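Local coordinates for protein chitinase (Chromobacterium violaceum, PDB 4TXG) that is a family 18 glycoside hydrolase that probably binds chitin and hydrolyses its glycosidic bonds, at residues K530-S535 with Y609-Q614; A564-W569 with E582-Q587; A589-I592 with N596-G599. One frame throughout, in Å; residues are numbered along the deposited sequence.

Contact 1 (K530-S535 with Y609-Q614); sequences KGLAGS and YDWKAQ
Beside Trp611, whose indole reaches Lys530 and Leu532, the carboxylate of Asp610 is gripped at both oxygens, OD1 by Thr627 OG1 and OD2 by Thr626 N. These bonds, with backbone pairing to 621-624, fix the short antiparallel strand from which the indole projects. With CG anti to the backbone N (chi1 -179°), the ring leans across to 530-535 and presents its six-membered part. Leu532 CD1 meets the edge of that ring, near its plane, at 4.0 Å from Trp611 CH2. Lys530 comes from an oblique direction, CE lying 4.2 Å from Trp611 CZ3; bends at chi2 and chi3 curl its aliphatic chain round to the indole. Both side chains run at about a right angle to the tryptophan. Residues 530-535 follow helix 522-530, in the long excursion between the last two strands of the family 18 TIM barrel. Gly531, at positive phi (81°), ends the helix in a Schellman motif, and glycine suits that backbone; the chain then turns so that Leu532 faces the ring. A lysine suits this exposed place: its CE can lie against the indole while the ammonium probably remains near solvent. Tyr622 meets the Trp611 ring edge-to-face and also touches Lys530.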
ATOM      1  N   LYS A 530      -8.733 -23.244  18.963  1.00 18.37           N
ATOM      2  CA  LYS A 530      -9.796 -23.940  19.685  1.00 16.48           C
ATOM      3  C   LYS A 530      -9.602 -25.449  19.736  1.00 17.52           C
ATOM      4  O   LYS A 530     -10.343 -26.145  20.430  1.00 22.80           O
ATOM      5  CB  LYS A 530     -11.148 -23.641  19.045  1.00 21.08           C
ATOM      6  CG  LYS A 530     -11.652 -22.243  19.268  1.00 30.14           C
ATOM      7  CD  LYS A 530     -12.475 -22.163  20.545  1.00 39.25           C
ATOM      8  CE  LYS A 530     -13.578 -23.204  20.538  1.00 46.22           C
ATOM      9  NZ  LYS A 530     -14.640 -22.912  21.547  1.00 49.63           N
ATOM     10  N   GLY A 531      -8.626 -25.957  18.995  1.00 16.42           N
ATOM     11  CA  GLY A 531      -8.400 -27.391  18.914  1.00 16.05           C
ATOM     12  C   GLY A 531      -9.338 -28.096  17.947  1.00 17.82           C
ATOM     13  O   GLY A 531      -9.641 -29.286  18.114  1.00 18.74           O
ATOM     14  N   LEU A 532      -9.802 -27.357  16.941  1.00 17.53           N
ATOM     15  CA  LEU A 532     -10.704 -27.877  15.912  1.00 15.26           C
ATOM     16  C   LEU A 532      -9.979 -27.919  14.571  1.00 15.02           C
ATOM     17  O   LEU A 532      -9.276 -26.971  14.209  1.00 13.42           O
ATOM     18  CB  LEU A 532     -11.965 -27.008  15.805  1.00 15.12           C
ATOM     19  CG  LEU A 532     -12.806 -26.869  17.078  1.00 16.98           C
ATOM     20  CD1 LEU A 532     -13.878 -25.804  16.890  1.00 16.46           C
ATOM     21  CD2 LEU A 532     -13.428 -28.206  17.476  1.00 18.39           C
ATOM     22  N   ALA A 533     -10.147 -29.005  13.829  1.00 14.86           N
ATOM     23  CA  ALA A 533      -9.394 -29.174  12.584  1.00 16.77           C
ATOM     24  C   ALA A 533     -10.040 -28.434  11.421  1.00 17.23           C
ATOM     25  O   ALA A 533      -9.353 -28.017  10.487  1.00 16.86           O
ATOM     26  CB  ALA A 533      -9.257 -30.654  12.247  1.00 18.07           C
ATOM     27  N   GLY A 534     -11.360 -28.289  11.480  1.00 17.43           N
ATOM     28  CA  GLY A 534     -12.116 -27.655  10.410  1.00 19.61           C
ATOM     29  C   GLY A 534     -12.774 -28.663   9.480  1.00 17.58           C
ATOM     30  O   GLY A 534     -12.096 -29.461   8.836  1.00 17.64           O
ATOM     31  N   SER A 535     -14.100 -28.622   9.400  1.00 16.71           N
ATOM     32  CA  SER A 535     -14.853 -29.589   8.598  1.00 18.89           C
ATOM     33  C   SER A 535     -14.681 -29.365   7.093  1.00 20.64           C
ATOM     34  O   SER A 535     -15.049 -30.219   6.283  1.00 21.88           O
ATOM     35  CB  SER A 535     -16.338 -29.529   8.953  1.00 22.42           C
ATOM     36  OG  SER A 535     -16.880 -28.265   8.613  1.00 23.31           O
ATOM     37  N   TYR A 609     -13.826 -13.800   9.820  1.00 11.20           N
ATOM     38  CA  TYR A 609     -14.412 -14.974  10.459  1.00 10.71           C
ATOM     39  C   TYR A 609     -15.619 -14.688  11.348  1.00 10.37           C
ATOM     40  O   TYR A 609     -15.826 -13.561  11.785  1.00 11.76           O
ATOM     41  CB  TYR A 609     -13.339 -15.690  11.287  1.00 12.27           C
ATOM     42  CG  TYR A 609     -12.744 -14.865  12.419  1.00 11.19           C
ATOM     43  CD1 TYR A 609     -13.358 -14.823  13.673  1.00 14.07           C
ATOM     44  CD2 TYR A 609     -11.560 -14.155  12.245  1.00 13.40           C
ATOM     45  CE1 TYR A 609     -12.820 -14.087  14.713  1.00 15.99           C
ATOM     46  CE2 TYR A 609     -11.009 -13.418  13.292  1.00 12.20           C
ATOM     47  CZ  TYR A 609     -11.647 -13.389  14.518  1.00 14.69           C
ATOM     48  OH  TYR A 609     -11.119 -12.662  15.561  1.00 16.18           O
ATOM     49  N   ASP A 610     -16.413 -15.731  11.591  1.00 10.68           N
ATOM     50  CA  ASP A 610     -17.457 -15.751  12.612  1.00 14.30           C
ATOM     51  C   ASP A 610     -17.581 -17.158  13.174  1.00 11.55           C
ATOM     52  O   ASP A 610     -17.227 -18.138  12.508  1.00 13.99           O
ATOM     53  CB  ASP A 610     -18.819 -15.321  12.050  1.00 13.28           C
ATOM     54  CG  ASP A 610     -19.028 -13.820  12.076  1.00 18.83           C
ATOM     55  OD1 ASP A 610     -18.747 -13.179  13.113  1.00 20.99           O
ATOM     56  OD2 ASP A 610     -19.502 -13.285  11.055  1.00 19.44           O
ATOM     57  N   TRP A 611     -18.095 -17.262  14.392  1.00 12.74           N
ATOM     58  CA  TRP A 611     -18.451 -18.560  14.944  1.00 14.67           C
ATOM     59  C   TRP A 611     -19.753 -19.041  14.323  1.00 13.87           C
ATOM     60  O   TRP A 611     -20.760 -18.330  14.342  1.00 15.64           O
ATOM     61  CB  TRP A 611     -18.588 -18.494  16.465  1.00 14.69           C
ATOM     62  CG  TRP A 611     -18.922 -19.820  17.091  1.00 16.83           C
ATOM     63  CD1 TRP A 611     -20.134 -20.214  17.577  1.00 18.54           C
ATOM     64  CD2 TRP A 611     -18.032 -20.926  17.287  1.00 16.52           C
ATOM     65  NE1 TRP A 611     -20.053 -21.496  18.076  1.00 16.81           N
ATOM     66  CE2 TRP A 611     -18.775 -21.954  17.904  1.00 18.21           C
ATOM     67  CE3 TRP A 611     -16.681 -21.148  17.000  1.00 17.32           C
ATOM     68  CZ2 TRP A 611     -18.208 -23.188  18.238  1.00 19.39           C
ATOM     69  CZ3 TRP A 611     -16.122 -22.369  17.335  1.00 19.51           C
ATOM     70  CH2 TRP A 611     -16.882 -23.370  17.952  1.00 19.00           C
ATOM     71  N   LYS A 612     -19.730 -20.248  13.773  1.00 13.68           N
ATOM     72  CA  LYS A 612     -20.922 -20.827  13.159  1.00 17.13           C
ATOM     73  C   LYS A 612     -21.390 -22.052  13.938  1.00 17.08           C
ATOM     74  O   LYS A 612     -20.883 -23.150  13.736  1.00 18.72           O
ATOM     75  CB  LYS A 612     -20.640 -21.190  11.700  1.00 16.14           C
ATOM     76  CG  LYS A 612     -20.188 -20.006  10.861  1.00 17.48           C
ATOM     77  CD  LYS A 612     -21.307 -18.987  10.736  1.00 26.92           C
ATOM     78  CE  LYS A 612     -20.879 -17.792   9.911  1.00 33.46           C
ATOM     79  NZ  LYS A 612     -21.960 -16.772   9.828  1.00 36.20           N
ATOM     80  N   ALA A 613     -22.374 -21.849  14.813  1.00 15.88           N
ATOM     81  CA  ALA A 613     -22.810 -22.866  15.768  1.00 18.55           C
ATOM     82  C   ALA A 613     -23.348 -24.140  15.121  1.00 23.89           C
ATOM     83  O   ALA A 613     -23.203 -25.232  15.678  1.00 24.98           O
ATOM     84  CB  ALA A 613     -23.867 -22.271  16.701  1.00 21.24           C
ATOM     85  N   GLN A 614     -23.964 -24.000  13.949  1.00 23.56           N
ATOM     86  CA  GLN A 614     -24.569 -25.135  13.256  1.00 26.05           C
ATOM     87  C   GLN A 614     -23.569 -25.984  12.473  1.00 25.14           C
ATOM     88  O   GLN A 614     -23.846 -27.144  12.168  1.00 25.35           O
ATOM     89  CB  GLN A 614     -25.663 -24.650  12.307  1.00 34.18           C
ATOM     90  CG  GLN A 614     -26.882 -24.096  13.005  1.00 45.79           C
ATOM     91  CD  GLN A 614     -28.016 -23.827  12.040  1.00 57.71           C
ATOM     92  OE1 GLN A 614     -27.789 -23.557  10.858  1.00 60.60           O
ATOM     93  NE2 GLN A 614     -29.247 -23.912  12.533  1.00 62.39           N
TER

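Contact 2 (A564-W569 with E582-Q587); sequences AAPWLW and EQSIAQ
This is a buried van der Waals contact in which the start of strand 565-570 lies against the first turns of helix 582-594. The strand belongs to a four-stranded antiparallel sheet inserted between the last two strands of the TIM barrel, consistent with the small alpha+beta insertion of many family 18 chitinases; the helix leads back to the barrel. Ala564 and Ala565 form a G1 beta bulge opposite Asn560, and Ala564 takes up a left-handed backbone conformation (phi 50°). The bulge turns its carbonyl and methyl to the helix. Ala564 O sits 3.4 Å from Ser584 CB, close enough that a small residue suits the helix position. Ser584 OG, placed between the backbone N and the carbonyl carbon (chi1 54°), bonds to Glu580 OE1 and Asp581 N just before the helix, so its polar end is satisfied although Pro566 packs on it. The puckered proline ring offers CG at 3.6 Å from Ser584 OG, and CD at 3.6 Å from Ser584 CB. Gln587, extended beyond CG, brings its amide over Ala564, and that amide is held at both ends, OE1 by Tyr559 OH and NE2 by Gly561 O. With its rotation thus fixed, the amide lays one face on the methyl: Ala564 CB stands almost directly beneath Gln587 CD, 3.4 Å away.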
ATOM      1  N   ALA A 564       1.838  -5.129  18.917  1.00 11.04           N
ATOM      2  CA  ALA A 564       0.424  -5.337  18.583  1.00  8.40           C
ATOM      3  C   ALA A 564       0.256  -6.575  17.702  1.00  8.32           C
ATOM      4  O   ALA A 564      -0.392  -6.530  16.656  1.00  8.66           O
ATOM      5  CB  ALA A 564      -0.178  -4.098  17.906  1.00  7.93           C
ATOM      6  N   ALA A 565       0.836  -7.681  18.146  1.00  9.45           N
ATOM      7  CA  ALA A 565       0.896  -8.895  17.335  1.00 10.77           C
ATOM      8  C   ALA A 565       0.471 -10.142  18.110  1.00  9.42           C
ATOM      9  O   ALA A 565       1.053 -10.467  19.140  1.00  9.57           O
ATOM     10  CB  ALA A 565       2.295  -9.080  16.789  1.00  9.66           C
ATOM     11  N   PRO A 566      -0.566 -10.836  17.618  1.00  9.61           N
ATOM     12  CA  PRO A 566      -0.904 -12.160  18.134  1.00  7.67           C
ATOM     13  C   PRO A 566      -0.259 -13.248  17.284  1.00  7.92           C
ATOM     14  O   PRO A 566       0.040 -13.029  16.109  1.00  9.96           O
ATOM     15  CB  PRO A 566      -2.433 -12.207  18.011  1.00  7.73           C
ATOM     16  CG  PRO A 566      -2.740 -11.313  16.808  1.00  7.25           C
ATOM     17  CD  PRO A 566      -1.551 -10.356  16.631  1.00  9.67           C
ATOM     18  N   TRP A 567      -0.059 -14.417  17.877  1.00  8.35           N
ATOM     19  CA  TRP A 567       0.354 -15.575  17.117  1.00  8.73           C
ATOM     20  C   TRP A 567      -0.019 -16.852  17.829  1.00  9.41           C
ATOM     21  O   TRP A 567      -0.411 -16.848  19.000  1.00 10.50           O
ATOM     22  CB  TRP A 567       1.857 -15.562  16.842  1.00 10.07           C
ATOM     23  CG  TRP A 567       2.786 -15.767  18.022  1.00  9.88           C
ATOM     24  CD1 TRP A 567       3.387 -16.936  18.410  1.00  8.88           C
ATOM     25  CD2 TRP A 567       3.274 -14.756  18.915  1.00 10.19           C
ATOM     26  NE1 TRP A 567       4.205 -16.713  19.496  1.00 11.53           N
ATOM     27  CE2 TRP A 567       4.163 -15.373  19.817  1.00 11.25           C
ATOM     28  CE3 TRP A 567       3.041 -13.378  19.039  1.00 10.22           C
ATOM     29  CZ2 TRP A 567       4.809 -14.677  20.837  1.00 13.63           C
ATOM     30  CZ3 TRP A 567       3.686 -12.679  20.052  1.00  9.69           C
ATOM     31  CH2 TRP A 567       4.561 -13.328  20.935  1.00 11.77           C
ATOM     32  N   LEU A 568       0.092 -17.942  17.087  1.00  9.20           N
ATOM     33  CA  LEU A 568      -0.069 -19.265  17.658  1.00  9.30           C
ATOM     34  C   LEU A 568       1.287 -19.932  17.725  1.00 10.54           C
ATOM     35  O   LEU A 568       2.031 -19.926  16.746  1.00 10.32           O
ATOM     36  CB  LEU A 568      -1.024 -20.102  16.814  1.00  9.81           C
ATOM     37  CG  LEU A 568      -2.439 -19.557  16.678  1.00 12.69           C
ATOM     38  CD1 LEU A 568      -3.222 -20.447  15.732  1.00  9.79           C
ATOM     39  CD2 LEU A 568      -3.095 -19.495  18.056  1.00 13.22           C
ATOM     40  N   TRP A 569       1.599 -20.507  18.877  1.00 10.05           N
ATOM     41  CA  TRP A 569       2.813 -21.290  19.030  1.00 10.72           C
ATOM     42  C   TRP A 569       2.437 -22.708  19.402  1.00 13.74           C
ATOM     43  O   TRP A 569       1.783 -22.943  20.420  1.00 14.00           O
ATOM     44  CB  TRP A 569       3.730 -20.663  20.087  1.00 11.02           C
ATOM     45  CG  TRP A 569       4.940 -21.472  20.436  1.00 13.67           C
ATOM     46  CD1 TRP A 569       5.230 -22.040  21.654  1.00 11.70           C
ATOM     47  CD2 TRP A 569       6.032 -21.805  19.569  1.00 10.96           C
ATOM     48  NE1 TRP A 569       6.441 -22.697  21.593  1.00 12.55           N
ATOM     49  CE2 TRP A 569       6.957 -22.565  20.320  1.00 11.59           C
ATOM     50  CE3 TRP A 569       6.326 -21.526  18.226  1.00 10.48           C
ATOM     51  CZ2 TRP A 569       8.144 -23.064  19.778  1.00 15.22           C
ATOM     52  CZ3 TRP A 569       7.508 -22.018  17.685  1.00 12.02           C
ATOM     53  CH2 TRP A 569       8.405 -22.774  18.462  1.00 14.30           C
ATOM     54  N   GLU A 582      -9.067  -9.899  17.053  1.00 10.44           N
ATOM     55  CA  GLU A 582      -9.766  -8.729  17.578  1.00 10.03           C
ATOM     56  C   GLU A 582      -8.879  -7.865  18.467  1.00 12.26           C
ATOM     57  O   GLU A 582      -9.050  -6.645  18.527  1.00 10.35           O
ATOM     58  CB  GLU A 582     -11.021  -9.157  18.335  1.00 11.37           C
ATOM     59  CG  GLU A 582     -12.063  -9.774  17.410  1.00 14.50           C
ATOM     60  CD  GLU A 582     -12.940 -10.806  18.098  1.00 26.23           C
ATOM     61  OE1 GLU A 582     -12.627 -12.023  18.015  1.00 29.98           O
ATOM     62  OE2 GLU A 582     -13.955 -10.402  18.705  1.00 27.73           O
ATOM     63  N   GLN A 583      -7.919  -8.481  19.148  1.00 10.80           N
ATOM     64  CA  GLN A 583      -7.075  -7.700  20.049  1.00  8.82           C
ATOM     65  C   GLN A 583      -6.143  -6.787  19.256  1.00  9.93           C
ATOM     66  O   GLN A 583      -5.982  -5.608  19.600  1.00  9.20           O
ATOM     67  CB  GLN A 583      -6.266  -8.608  20.985  1.00 11.56           C
ATOM     68  CG  GLN A 583      -5.532  -7.821  22.087  1.00 10.75           C
ATOM     69  CD  GLN A 583      -4.864  -8.726  23.109  1.00 11.99           C
ATOM     70  OE1 GLN A 583      -4.887  -9.949  22.972  1.00 12.49           O
ATOM     71  NE2 GLN A 583      -4.271  -8.127  24.143  1.00 14.82           N
ATOM     72  N   SER A 584      -5.540  -7.313  18.189  1.00  7.38           N
ATOM     73  CA  SER A 584      -4.593  -6.514  17.420  1.00 11.73           C
ATOM     74  C   SER A 584      -5.312  -5.507  16.527  1.00  8.22           C
ATOM     75  O   SER A 584      -4.830  -4.387  16.341  1.00  8.96           O
ATOM     76  CB  SER A 584      -3.664  -7.403  16.581  1.00 10.86           C
ATOM     77  OG  SER A 584      -4.371  -8.309  15.749  1.00  9.00           O
ATOM     78  N   ILE A 585      -6.466  -5.896  15.987  1.00  8.01           N
ATOM     79  CA  ILE A 585      -7.273  -4.967  15.209  1.00  9.36           C
ATOM     80  C   ILE A 585      -7.720  -3.791  16.092  1.00  7.38           C
ATOM     81  O   ILE A 585      -7.688  -2.645  15.648  1.00  8.61           O
ATOM     82  CB  ILE A 585      -8.507  -5.670  14.564  1.00  8.53           C
ATOM     83  CG1 ILE A 585      -8.050  -6.647  13.472  1.00  8.97           C
ATOM     84  CG2 ILE A 585      -9.475  -4.644  13.970  1.00  8.49           C
ATOM     85  CD1 ILE A 585      -7.232  -6.001  12.355  1.00 11.21           C
ATOM     86  N   ALA A 586      -8.095  -4.057  17.345  1.00  7.87           N
ATOM     87  CA  ALA A 586      -8.527  -2.965  18.221  1.00 10.23           C
ATOM     88  C   ALA A 586      -7.371  -2.020  18.518  1.00 11.05           C
ATOM     89  O   ALA A 586      -7.544  -0.795  18.555  1.00  9.19           O
ATOM     90  CB  ALA A 586      -9.113  -3.506  19.516  1.00 10.25           C
ATOM     91  N   GLN A 587      -6.192  -2.593  18.735  1.00  8.55           N
ATOM     92  CA  GLN A 587      -5.000  -1.797  19.004  1.00  8.56           C
ATOM     93  C   GLN A 587      -4.615  -0.953  17.769  1.00  9.13           C
ATOM     94  O   GLN A 587      -4.313   0.230  17.890  1.00  8.38           O
ATOM     95  CB  GLN A 587      -3.840  -2.713  19.451  1.00 10.97           C
ATOM     96  CG  GLN A 587      -2.568  -1.959  19.837  1.00 12.80           C
ATOM     97  CD  GLN A 587      -1.587  -2.762  20.690  1.00 11.46           C
ATOM     98  OE1 GLN A 587      -1.791  -3.946  20.971  1.00 10.02           O
ATOM     99  NE2 GLN A 587      -0.498  -2.105  21.103  1.00  8.31           N
TER

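Contact 3 (A589-I592 with N596-G599); sequences AAWI and NVGG
Trp591 opens the contact from the last turn of helix 582-594. A chi1 of 175° sets CG opposite the backbone N and swings the indole out from the helix until its CZ3 lies 3.9 Å from Val597 CG2, met obliquely. The ring is well fixed for this: NE1 bonds to Asp442 OD1, Tyr445 packs edge-to-face on it, and Met459 of strand 457-462 touches both Trp591 and Val597. One residue on, Ile592 does most of the work. Its carbonyl oxygen receives Val597 N at 3.0 Å, a fairly straight bond (N-H...O 158°) made in the carbonyl plane, and its side chain packs on the same valine, with CD1 3.7 Å from Val597 CB. CD1 also reaches Gly599 O, at 3.6 Å. Here the helix ends in a Schellman motif: Asn596 adopts positive phi (46°), a conformation that asparagine tolerates better than most residues, and the chain doubles back so that Val597 covers Ile592. The apolar pair bridging the ends of the 6-to-1 bond is a textbook companion of this cap. Gly599, at backbone angles that demand glycine, then begins strand 599-603, the last strand of the TIM barrel, so the cap forms the alpha-to-beta turn that leads into that strand. The chemistry divides the labour: the hydrogen bond satisfies a carbonyl that the ending helix would otherwise leave without its usual partner, while the buried Trp591, Ile592 and Val597 side chains pack the inner side of the turn.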
ATOM      1  N   ALA A 589      -6.676  -0.081  15.354  1.00  6.99           N
ATOM      2  CA  ALA A 589      -7.776   0.848  15.135  1.00  8.21           C
ATOM      3  C   ALA A 589      -7.639   2.077  16.029  1.00  9.00           C
ATOM      4  O   ALA A 589      -7.944   3.191  15.606  1.00  8.11           O
ATOM      5  CB  ALA A 589      -9.117   0.159  15.378  1.00  9.79           C
ATOM      6  N   ALA A 590      -7.180   1.881  17.263  1.00  7.06           N
ATOM      7  CA  ALA A 590      -6.965   3.017  18.155  1.00  8.95           C
ATOM      8  C   ALA A 590      -5.894   3.933  17.579  1.00  7.11           C
ATOM      9  O   ALA A 590      -6.022   5.160  17.617  1.00  7.50           O
ATOM     10  CB  ALA A 590      -6.572   2.546  19.557  1.00  8.92           C
ATOM     11  N   TRP A 591      -4.848   3.316  17.036  1.00  6.77           N
ATOM     12  CA  TRP A 591      -3.725   4.032  16.437  1.00  6.56           C
ATOM     13  C   TRP A 591      -4.163   4.824  15.195  1.00  6.36           C
ATOM     14  O   TRP A 591      -3.715   5.948  14.976  1.00  6.81           O
ATOM     15  CB  TRP A 591      -2.613   3.027  16.109  1.00  6.32           C
ATOM     16  CG  TRP A 591      -1.417   3.583  15.374  1.00  8.34           C
ATOM     17  CD1 TRP A 591      -0.267   4.066  15.917  1.00  9.22           C
ATOM     18  CD2 TRP A 591      -1.273   3.688  13.954  1.00  6.31           C
ATOM     19  NE1 TRP A 591       0.597   4.468  14.912  1.00  7.32           N
ATOM     20  CE2 TRP A 591      -0.004   4.250  13.701  1.00  6.12           C
ATOM     21  CE3 TRP A 591      -2.093   3.349  12.871  1.00  6.50           C
ATOM     22  CZ2 TRP A 591       0.459   4.491  12.409  1.00  7.71           C
ATOM     23  CZ3 TRP A 591      -1.631   3.588  11.588  1.00  8.43           C
ATOM     24  CH2 TRP A 591      -0.368   4.158  11.369  1.00  8.37           C
ATOM     25  N   ILE A 592      -5.043   4.227  14.393  1.00  6.70           N
ATOM     26  CA  ILE A 592      -5.629   4.890  13.227  1.00  6.10           C
ATOM     27  C   ILE A 592      -6.382   6.144  13.650  1.00  6.73           C
ATOM     28  O   ILE A 592      -6.198   7.228  13.075  1.00  8.37           O
ATOM     29  CB  ILE A 592      -6.611   3.941  12.460  1.00  6.00           C
ATOM     30  CG1 ILE A 592      -5.846   2.814  11.756  1.00 11.03           C
ATOM     31  CG2 ILE A 592      -7.468   4.722  11.468  1.00  6.43           C
ATOM     32  CD1 ILE A 592      -5.037   3.271  10.543  1.00 13.43           C
ATOM     33  N   ASN A 596      -5.441  10.147  13.165  1.00  6.86           N
ATOM     34  CA  ASN A 596      -6.367  10.565  12.109  1.00  8.18           C
ATOM     35  C   ASN A 596      -5.923  10.105  10.724  1.00  9.61           C
ATOM     36  O   ASN A 596      -5.969  10.860   9.746  1.00  9.05           O
ATOM     37  CB  ASN A 596      -6.550  12.078  12.141  1.00 14.11           C
ATOM     38  CG  ASN A 596      -7.317  12.536  13.373  1.00 21.99           C
ATOM     39  OD1 ASN A 596      -8.454  12.119  13.603  1.00 18.24           O
ATOM     40  ND2 ASN A 596      -6.686  13.381  14.185  1.00 24.18           N
ATOM     41  N   VAL A 597      -5.523   8.841  10.652  1.00  7.95           N
ATOM     42  CA  VAL A 597      -5.132   8.221   9.392  1.00  8.03           C
ATOM     43  C   VAL A 597      -6.370   8.070   8.507  1.00  9.47           C
ATOM     44  O   VAL A 597      -7.486   7.976   9.006  1.00  8.60           O
ATOM     45  CB  VAL A 597      -4.450   6.860   9.641  1.00  8.16           C
ATOM     46  CG1 VAL A 597      -3.874   6.286   8.350  1.00  7.94           C
ATOM     47  CG2 VAL A 597      -3.333   7.027  10.667  1.00  9.85           C
ATOM     48  N   GLY A 598      -6.169   8.073   7.196  1.00  6.33           N
ATOM     49  CA  GLY A 598      -7.284   8.015   6.268  1.00  6.06           C
ATOM     50  C   GLY A 598      -8.198   6.827   6.502  1.00 10.41           C
ATOM     51  O   GLY A 598      -9.433   6.938   6.405  1.00  8.78           O
ATOM     52  N   GLY A 599      -7.602   5.687   6.823  1.00 10.80           N
ATOM     53  CA  GLY A 599      -8.386   4.484   7.015  1.00 10.84           C
ATOM     54  C   GLY A 599      -7.560   3.214   7.007  1.00  8.96           C
ATOM     55  O   GLY A 599      -6.337   3.249   7.163  1.00  5.98           O
TER

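Overall arrangement
Contacts 2 and 3 are buried and share helix 582-594: contact 2 joins its beginning to the inserted antiparallel sheet, contact 3 joins its end to the turn that enters the barrel. Contact 1 lies at the surface, about 31 Å centre to centre from contact 3, and along the chain it encloses both others. It touches contact 2 through Tyr609 OH and Glu582 OE1, 2.9 Å apart, a probable hydrogen bond. The chemistry follows the setting. At the surface, a lysine CE and a leucine methyl border an indole; at the sheet, small residues and a tethered amide pack closely; at the barrel turn, a backbone bond joins apolar packing.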